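PDB 3R9T: EchA1_1 from Mycobacterium avium subsp. paratuberculosis, which probably hydrates enoyl-CoA thioesters to 3-hydroxyacyl-CoA in fatty acid metabolism, as a member of the enoyl-CoA hydratase/isomerase family. Local coordinates for residues A11-T23 with A44-V57. Sequence-based numbering, arbitrary orientation.
Sequences ALAERRGNVMVIT and ALEEAQHDPEVRAV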
ATOM      1  N   ALA B  11      14.639  30.009  -5.055  1.00 37.41           N
ATOM      2  CA  ALA B  11      13.998  29.229  -6.101  1.00 36.11           C
ATOM      3  C   ALA B  11      13.514  30.153  -7.203  1.00 35.95           C
ATOM      4  O   ALA B  11      13.045  31.255  -6.927  1.00 36.35           O
ATOM      5  CB  ALA B  11      12.835  28.432  -5.529  1.00 34.92           C
ATOM      6  N   LEU B  12      13.634  29.698  -8.444  1.00 35.45           N
ATOM      7  CA  LEU B  12      13.128  30.421  -9.607  1.00 35.99           C
ATOM      8  C   LEU B  12      11.808  29.797 -10.034  1.00 35.13           C
ATOM      9  O   LEU B  12      11.559  28.619  -9.766  1.00 34.29           O
ATOM     10  CB  LEU B  12      14.129  30.340 -10.766  1.00 36.75           C
ATOM     11  CG  LEU B  12      15.564  30.798 -10.480  1.00 38.43           C
ATOM     12  CD1 LEU B  12      16.509  30.392 -11.613  1.00 39.58           C
ATOM     13  CD2 LEU B  12      15.603  32.302 -10.248  1.00 40.29           C
ATOM     14  N   ALA B  13      10.953  30.591 -10.668  1.00 35.17           N
ATOM     15  CA  ALA B  13       9.753  30.067 -11.304  1.00 35.27           C
ATOM     16  C   ALA B  13       9.715  30.598 -12.720  1.00 36.59           C
ATOM     17  O   ALA B  13       9.998  31.777 -12.954  1.00 36.48           O
ATOM     18  CB  ALA B  13       8.504  30.468 -10.544  1.00 35.40           C
ATOM     19  N   GLU B  14       9.411  29.708 -13.658  1.00 36.95           N
ATOM     20  CA  GLU B  14       9.319  30.054 -15.066  1.00 39.00           C
ATOM     21  C   GLU B  14       8.158  29.270 -15.673  1.00 39.01           C
ATOM     22  O   GLU B  14       7.723  28.266 -15.108  1.00 37.67           O
ATOM     23  CB  GLU B  14      10.657  29.781 -15.774  1.00 39.73           C
ATOM     24  CG  GLU B  14      10.984  28.336 -16.105  1.00 41.38           C
ATOM     25  CD  GLU B  14      12.219  28.223 -16.985  1.00 44.75           C
ATOM     26  OE1 GLU B  14      13.275  28.791 -16.628  1.00 46.95           O
ATOM     27  OE2 GLU B  14      12.133  27.569 -18.043  1.00 46.63           O
ATOM     28  N   ARG B  15       7.639  29.742 -16.798  1.00 40.28           N
ATOM     29  CA  ARG B  15       6.502  29.092 -17.444  1.00 40.88           C
ATOM     30  C   ARG B  15       6.932  28.491 -18.775  1.00 41.04           C
ATOM     31  O   ARG B  15       7.501  29.187 -19.617  1.00 42.37           O
ATOM     32  CB  ARG B  15       5.353  30.089 -17.639  1.00 41.84           C
ATOM     33  CG  ARG B  15       4.364  30.109 -16.484  1.00 43.57           C
ATOM     34  CD  ARG B  15       3.262  29.078 -16.690  1.00 46.39           C
ATOM     35  NE  ARG B  15       2.226  29.575 -17.592  1.00 49.61           N
ATOM     36  CZ  ARG B  15       1.257  30.419 -17.243  1.00 52.17           C
ATOM     37  NH1 ARG B  15       1.167  30.882 -15.999  1.00 52.86           N
ATOM     38  NH2 ARG B  15       0.368  30.812 -18.147  1.00 53.47           N
ATOM     39  N   ARG B  16       6.690  27.193 -18.947  1.00 39.94           N
ATOM     40  CA  ARG B  16       6.843  26.541 -20.243  1.00 39.75           C
ATOM     41  C   ARG B  16       5.432  26.244 -20.698  1.00 38.95           C
ATOM     42  O   ARG B  16       4.860  25.220 -20.313  1.00 38.16           O
ATOM     43  CB  ARG B  16       7.615  25.221 -20.158  1.00 39.46           C
ATOM     44  CG  ARG B  16       8.992  25.274 -19.538  1.00 40.42           C
ATOM     45  CD  ARG B  16      10.003  25.966 -20.415  1.00 42.60           C
ATOM     46  NE  ARG B  16      11.304  25.986 -19.752  1.00 43.61           N
ATOM     47  CZ  ARG B  16      12.309  25.138 -19.978  1.00 43.35           C
ATOM     48  NH1 ARG B  16      13.438  25.273 -19.292  1.00 43.51           N
ATOM     49  NH2 ARG B  16      12.206  24.164 -20.879  1.00 43.38           N
ATOM     50  N   GLY B  17       4.853  27.136 -21.495  1.00 38.59           N
ATOM     51  CA  GLY B  17       3.453  26.993 -21.888  1.00 37.82           C
ATOM     52  C   GLY B  17       2.551  26.998 -20.663  1.00 36.48           C
ATOM     53  O   GLY B  17       2.603  27.941 -19.873  1.00 36.62           O
ATOM     54  N   ASN B  18       1.759  25.934 -20.477  1.00 34.76           N
ATOM     55  CA  ASN B  18       0.850  25.824 -19.317  1.00 33.15           C
ATOM     56  C   ASN B  18       1.422  25.095 -18.092  1.00 31.69           C
ATOM     57  O   ASN B  18       0.677  24.740 -17.168  1.00 31.72           O
ATOM     58  CB  ASN B  18      -0.488  25.189 -19.715  1.00 32.83           C
ATOM     59  CG  ASN B  18      -0.348  23.765 -20.270  1.00 32.21           C
ATOM     60  OD1 ASN B  18       0.670  23.093 -20.088  1.00 30.64           O
ATOM     61  ND2 ASN B  18      -1.394  23.305 -20.947  1.00 32.38           N
ATOM     62  N   VAL B  19       2.739  24.879 -18.099  1.00 30.59           N
ATOM     63  CA  VAL B  19       3.444  24.246 -16.982  1.00 28.96           C
ATOM     64  C   VAL B  19       4.288  25.294 -16.302  1.00 28.63           C
ATOM     65  O   VAL B  19       5.025  26.031 -16.958  1.00 29.07           O
ATOM     66  CB  VAL B  19       4.409  23.118 -17.443  1.00 28.52           C
ATOM     67  CG1 VAL B  19       5.119  22.471 -16.238  1.00 27.90           C
ATOM     68  CG2 VAL B  19       3.667  22.071 -18.243  1.00 27.16           C
ATOM     69  N   MET B  20       4.179  25.377 -14.987  1.00 27.77           N
ATOM     70  CA  MET B  20       5.113  26.178 -14.238  1.00 27.51           C
ATOM     71  C   MET B  20       6.255  25.288 -13.838  1.00 26.19           C
ATOM     72  O   MET B  20       6.041  24.235 -13.230  1.00 25.70           O
ATOM     73  CB  MET B  20       4.473  26.756 -12.994  1.00 27.76           C
ATOM     74  CG  MET B  20       5.444  27.539 -12.155  1.00 30.08           C
ATOM     75  SD  MET B  20       4.742  28.054 -10.590  1.00 32.38           S
ATOM     76  CE  MET B  20       3.843  29.521 -11.127  1.00 33.58           C
ATOM     77  N   VAL B  21       7.464  25.727 -14.159  1.00 25.06           N
ATOM     78  CA  VAL B  21       8.666  25.033 -13.741  1.00 24.83           C
ATOM     79  C   VAL B  21       9.299  25.809 -12.589  1.00 24.74           C
ATOM     80  O   VAL B  21       9.663  26.988 -12.735  1.00 25.40           O
ATOM     81  CB  VAL B  21       9.667  24.898 -14.902  1.00 25.10           C
ATOM     82  CG1 VAL B  21      10.969  24.251 -14.436  1.00 25.12           C
ATOM     83  CG2 VAL B  21       9.048  24.116 -16.049  1.00 24.98           C
ATOM     84  N   ILE B  22       9.420  25.135 -11.448  1.00 23.76           N
ATOM     85  CA  ILE B  22      10.039  25.690 -10.247  1.00 23.11           C
ATOM     86  C   ILE B  22      11.416  25.064 -10.059  1.00 23.46           C
ATOM     87  O   ILE B  22      11.527  23.841  -9.958  1.00 22.06           O
ATOM     88  CB  ILE B  22       9.192  25.363  -8.991  1.00 22.22           C
ATOM     89  CG1 ILE B  22       7.780  25.907  -9.142  1.00 22.51           C
ATOM     90  CG2 ILE B  22       9.832  25.931  -7.722  1.00 23.43           C
ATOM     91  CD1 ILE B  22       6.864  25.619  -7.935  1.00 23.76           C
ATOM     92  N   THR B  23      12.461  25.885  -9.990  1.00 24.43           N
ATOM     93  CA  THR B  23      13.819  25.371  -9.909  1.00 25.38           C
ATOM     94  C   THR B  23      14.466  25.815  -8.599  1.00 26.31           C
ATOM     95  O   THR B  23      14.577  27.021  -8.335  1.00 27.01           O
ATOM     96  CB  THR B  23      14.666  25.847 -11.116  1.00 26.15           C
ATOM     97  OG1 THR B  23      14.027  25.489 -12.352  1.00 27.78           O
ATOM     98  CG2 THR B  23      16.059  25.243 -11.063  1.00 26.54           C
ATOM     99  N   ALA B  44       5.547  30.238  -5.473  1.00 25.44           N
ATOM    100  CA  ALA B  44       5.320  29.761  -6.848  1.00 25.90           C
ATOM    101  C   ALA B  44       4.189  28.738  -6.890  1.00 25.57           C
ATOM    102  O   ALA B  44       3.324  28.779  -7.765  1.00 26.50           O
ATOM    103  CB  ALA B  44       6.601  29.165  -7.428  1.00 25.94           C
ATOM    104  N   LEU B  45       4.175  27.816  -5.935  1.00 25.15           N
ATOM    105  CA  LEU B  45       3.051  26.882  -5.833  1.00 24.87           C
ATOM    106  C   LEU B  45       1.724  27.601  -5.619  1.00 25.29           C
ATOM    107  O   LEU B  45       0.708  27.232  -6.212  1.00 25.25           O
ATOM    108  CB  LEU B  45       3.250  25.916  -4.673  1.00 24.73           C
ATOM    109  CG  LEU B  45       4.071  24.656  -4.863  1.00 25.78           C
ATOM    110  CD1 LEU B  45       3.997  23.854  -3.557  1.00 25.80           C
ATOM    111  CD2 LEU B  45       3.571  23.815  -6.045  1.00 25.44           C
ATOM    112  N   GLU B  46       1.724  28.616  -4.763  1.00 25.57           N
ATOM    113  CA  GLU B  46       0.502  29.371  -4.484  1.00 26.66           C
ATOM    114  C   GLU B  46       0.027  30.078  -5.760  1.00 27.42           C
ATOM    115  O   GLU B  46      -1.170  30.109  -6.057  1.00 28.13           O
ATOM    116  CB  GLU B  46       0.743  30.343  -3.301  1.00 27.68           C
ATOM    117  CG  GLU B  46      -0.284  31.447  -3.077  1.00 31.19           C
ATOM    118  CD  GLU B  46       0.140  32.429  -1.974  1.00 35.41           C
ATOM    119  OE1 GLU B  46      -0.595  32.557  -0.971  1.00 39.21           O
ATOM    120  OE2 GLU B  46       1.212  33.067  -2.105  1.00 38.39           O
ATOM    121  N   GLU B  47       0.976  30.589  -6.541  1.00 27.91           N
ATOM    122  CA  GLU B  47       0.674  31.282  -7.799  1.00 29.18           C
ATOM    123  C   GLU B  47       0.116  30.285  -8.796  1.00 28.53           C
ATOM    124  O   GLU B  47      -0.851  30.568  -9.499  1.00 28.60           O
ATOM    125  CB  GLU B  47       1.935  31.955  -8.366  1.00 30.24           C
ATOM    126  CG  GLU B  47       1.831  32.506  -9.806  1.00 34.51           C
ATOM    127  CD  GLU B  47       0.716  33.539  -9.993  1.00 39.57           C
ATOM    128  OE1 GLU B  47       1.043  34.721 -10.230  1.00 43.61           O
ATOM    129  OE2 GLU B  47      -0.483  33.184  -9.915  1.00 42.56           O
ATOM    130  N   ALA B  48       0.712  29.099  -8.823  1.00 27.38           N
ATOM    131  CA  ALA B  48       0.271  28.048  -9.732  1.00 27.40           C
ATOM    132  C   ALA B  48      -1.173  27.672  -9.414  1.00 27.68           C
ATOM    133  O   ALA B  48      -1.988  27.479 -10.323  1.00 28.61           O
ATOM    134  CB  ALA B  48       1.193  26.819  -9.615  1.00 26.15           C
ATOM    135  N   GLN B  49      -1.487  27.565  -8.125  1.00 27.88           N
ATOM    136  CA  GLN B  49      -2.826  27.203  -7.697  1.00 28.64           C
ATOM    137  C   GLN B  49      -3.823  28.228  -8.218  1.00 30.99           C
ATOM    138  O   GLN B  49      -4.922  27.871  -8.611  1.00 31.84           O
ATOM    139  CB  GLN B  49      -2.919  27.130  -6.173  1.00 28.74           C
ATOM    140  CG  GLN B  49      -4.311  26.815  -5.632  1.00 29.62           C
ATOM    141  CD  GLN B  49      -4.805  25.489  -6.154  1.00 30.32           C
ATOM    142  OE1 GLN B  49      -4.595  24.466  -5.526  1.00 27.10           O
ATOM    143  NE2 GLN B  49      -5.422  25.497  -7.332  1.00 33.83           N
ATOM    144  N   HIS B  50      -3.435  29.496  -8.228  1.00 32.99           N
ATOM    145  CA  HIS B  50      -4.409  30.559  -8.478  1.00 35.34           C
ATOM    146  C   HIS B  50      -4.502  31.027  -9.915  1.00 36.39           C
ATOM    147  O   HIS B  50      -5.486  31.671 -10.294  1.00 37.61           O
ATOM    148  CB  HIS B  50      -4.171  31.702  -7.504  1.00 36.22           C
ATOM    149  CG  HIS B  50      -4.509  31.313  -6.104  1.00 37.91           C
ATOM    150  ND1 HIS B  50      -5.790  30.969  -5.734  1.00 40.23           N
ATOM    151  CD2 HIS B  50      -3.731  31.094  -5.018  1.00 38.65           C
ATOM    152  CE1 HIS B  50      -5.796  30.611  -4.463  1.00 40.41           C
ATOM    153  NE2 HIS B  50      -4.559  30.677  -4.005  1.00 39.58           N
ATOM    154  N   ASP B  51      -3.499  30.688 -10.711  1.00 36.75           N
ATOM    155  CA  ASP B  51      -3.461  31.090 -12.102  1.00 37.81           C
ATOM    156  C   ASP B  51      -4.147  29.994 -12.926  1.00 38.09           C
ATOM    157  O   ASP B  51      -3.600  28.898 -13.087  1.00 36.11           O
ATOM    158  CB  ASP B  51      -2.001  31.312 -12.527  1.00 38.10           C
ATOM    159  CG  ASP B  51      -1.862  31.810 -13.957  1.00 39.75           C
ATOM    160  OD1 ASP B  51      -2.859  31.794 -14.705  1.00 42.28           O
ATOM    161  OD2 ASP B  51      -0.741  32.211 -14.335  1.00 41.58           O
ATOM    162  N   PRO B  52      -5.353  30.274 -13.462  1.00 39.47           N
ATOM    163  CA  PRO B  52      -5.956  29.202 -14.247  1.00 39.70           C
ATOM    164  C   PRO B  52      -5.237  28.938 -15.588  1.00 39.42           C
ATOM    165  O   PRO B  52      -5.589  27.993 -16.280  1.00 39.71           O
ATOM    166  CB  PRO B  52      -7.390  29.695 -14.477  1.00 40.71           C
ATOM    167  CG  PRO B  52      -7.317  31.182 -14.382  1.00 41.43           C
ATOM    168  CD  PRO B  52      -6.013  31.569 -13.709  1.00 40.75           C
ATOM    169  N   GLU B  53      -4.243  29.737 -15.964  1.00 39.62           N
ATOM    170  CA  GLU B  53      -3.441  29.374 -17.138  1.00 39.24           C
ATOM    171  C   GLU B  53      -2.398  28.287 -16.817  1.00 37.02           C
ATOM    172  O   GLU B  53      -1.829  27.680 -17.729  1.00 37.29           O
ATOM    173  CB  GLU B  53      -2.728  30.580 -17.724  1.00 40.62           C
ATOM    174  CG  GLU B  53      -3.613  31.608 -18.414  1.00 43.35           C
ATOM    175  CD  GLU B  53      -2.792  32.668 -19.134  1.00 46.62           C
ATOM    176  OE1 GLU B  53      -1.543  32.579 -19.113  1.00 48.23           O
ATOM    177  OE2 GLU B  53      -3.395  33.594 -19.722  1.00 49.17           O
ATOM    178  N   VAL B  54      -2.129  28.069 -15.529  1.00 34.32           N
ATOM    179  CA  VAL B  54      -1.231  26.987 -15.095  1.00 31.75           C
ATOM    180  C   VAL B  54      -2.000  25.667 -14.917  1.00 29.93           C
ATOM    181  O   VAL B  54      -2.972  25.599 -14.159  1.00 29.94           O
ATOM    182  CB  VAL B  54      -0.505  27.361 -13.789  1.00 30.92           C
ATOM    183  CG1 VAL B  54       0.348  26.199 -13.311  1.00 29.41           C
ATOM    184  CG2 VAL B  54       0.349  28.623 -13.981  1.00 32.10           C
ATOM    185  N   ARG B  55      -1.549  24.623 -15.612  1.00 28.70           N
ATOM    186  CA  ARG B  55      -2.203  23.306 -15.598  1.00 27.00           C
ATOM    187  C   ARG B  55      -1.403  22.211 -14.888  1.00 25.59           C
ATOM    188  O   ARG B  55      -1.941  21.133 -14.602  1.00 25.37           O
ATOM    189  CB  ARG B  55      -2.479  22.835 -17.029  1.00 27.48           C
ATOM    190  CG  ARG B  55      -3.496  23.675 -17.795  1.00 29.92           C
ATOM    191  CD  ARG B  55      -4.884  23.645 -17.169  1.00 31.73           C
ATOM    192  NE  ARG B  55      -5.232  22.261 -16.863  1.00 34.08           N
ATOM    193  CZ  ARG B  55      -5.720  21.361 -17.719  1.00 35.04           C
ATOM    194  NH1 ARG B  55      -6.039  21.684 -18.968  1.00 37.77           N
ATOM    195  NH2 ARG B  55      -5.929  20.119 -17.289  1.00 35.55           N
ATOM    196  N   ALA B  56      -0.124  22.471 -14.658  1.00 23.91           N
ATOM    197  CA  ALA B  56       0.767  21.513 -14.001  1.00 22.75           C
ATOM    198  C   ALA B  56       2.009  22.237 -13.494  1.00 21.98           C
ATOM    199  O   ALA B  56       2.370  23.308 -13.983  1.00 23.27           O
ATOM    200  CB  ALA B  56       1.176  20.401 -14.967  1.00 22.52           C
ATOM    201  N   VAL B  57       2.659  21.631 -12.509  1.00 20.37           N
ATOM    202  CA  VAL B  57       3.866  22.157 -11.928  1.00 20.78           C
ATOM    203  C   VAL B  57       4.943  21.105 -11.951  1.00 20.53           C
ATOM    204  O   VAL B  57       4.691  19.956 -11.573  1.00 18.84           O
ATOM    205  CB  VAL B  57       3.605  22.547 -10.479  1.00 20.45           C
ATOM    206  CG1 VAL B  57       4.899  22.952  -9.762  1.00 22.49           C
ATOM    207  CG2 VAL B  57       2.569  23.662 -10.435  1.00 21.16           C
TER
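One face of the Arg15 guanidinium lies against the loop backbone of 44-57, with Glu53 O and Val54 N above its plane and offset toward the rim; Asp51 OD2 and Gly17 O sit at its edge. Arg15 NH1 reaches Asp51 OD2 at 2.9 Å in a salt bridge that leaves the guanidinium nearly in plane but meets the carboxylate from above, the two planes being 60° apart. NH2 adds a second salt bridge to Glu53 OE1, its hydrogen bond weak, and Arg15 NE donates to Gly17 O (2.8 Å). With bends at chi2 and chi3, the chain carries the guanidinium past the turn at Gly17 to the two acids. Asp51 OD1 meanwhile accepts from Glu53 N in an Asx turn.

Next to this polar group the strands pair in parallel, Met20 N donating to Ala56 O (2.9 Å); just ahead of the pairing, Arg55 N donates to Asn18 O (2.7 Å, almost straight at 173°). Met20, its CG anti to the backbone N (chi1 177°), reaches helix 35-50, where SD lies 3.8 Å from Ala44 CB and CE rests on Glu47 CG. Ile22 CD1 wedges between Ala44 CB (3.6 Å) and Val57 CG1.

The contact thus packs helix 35-50 on strands 19-24 and 56-61 of a beta-alpha-beta unit in this crotonase-type fold. Apolar side chains seal helix to sheet, while NH1 and NH2 of Arg15 tie the hairpin to the helix-strand loop, the latter through a weak bond, and NE holds the group to its own turn; the guanidinium probably offsets the charge of the two acids.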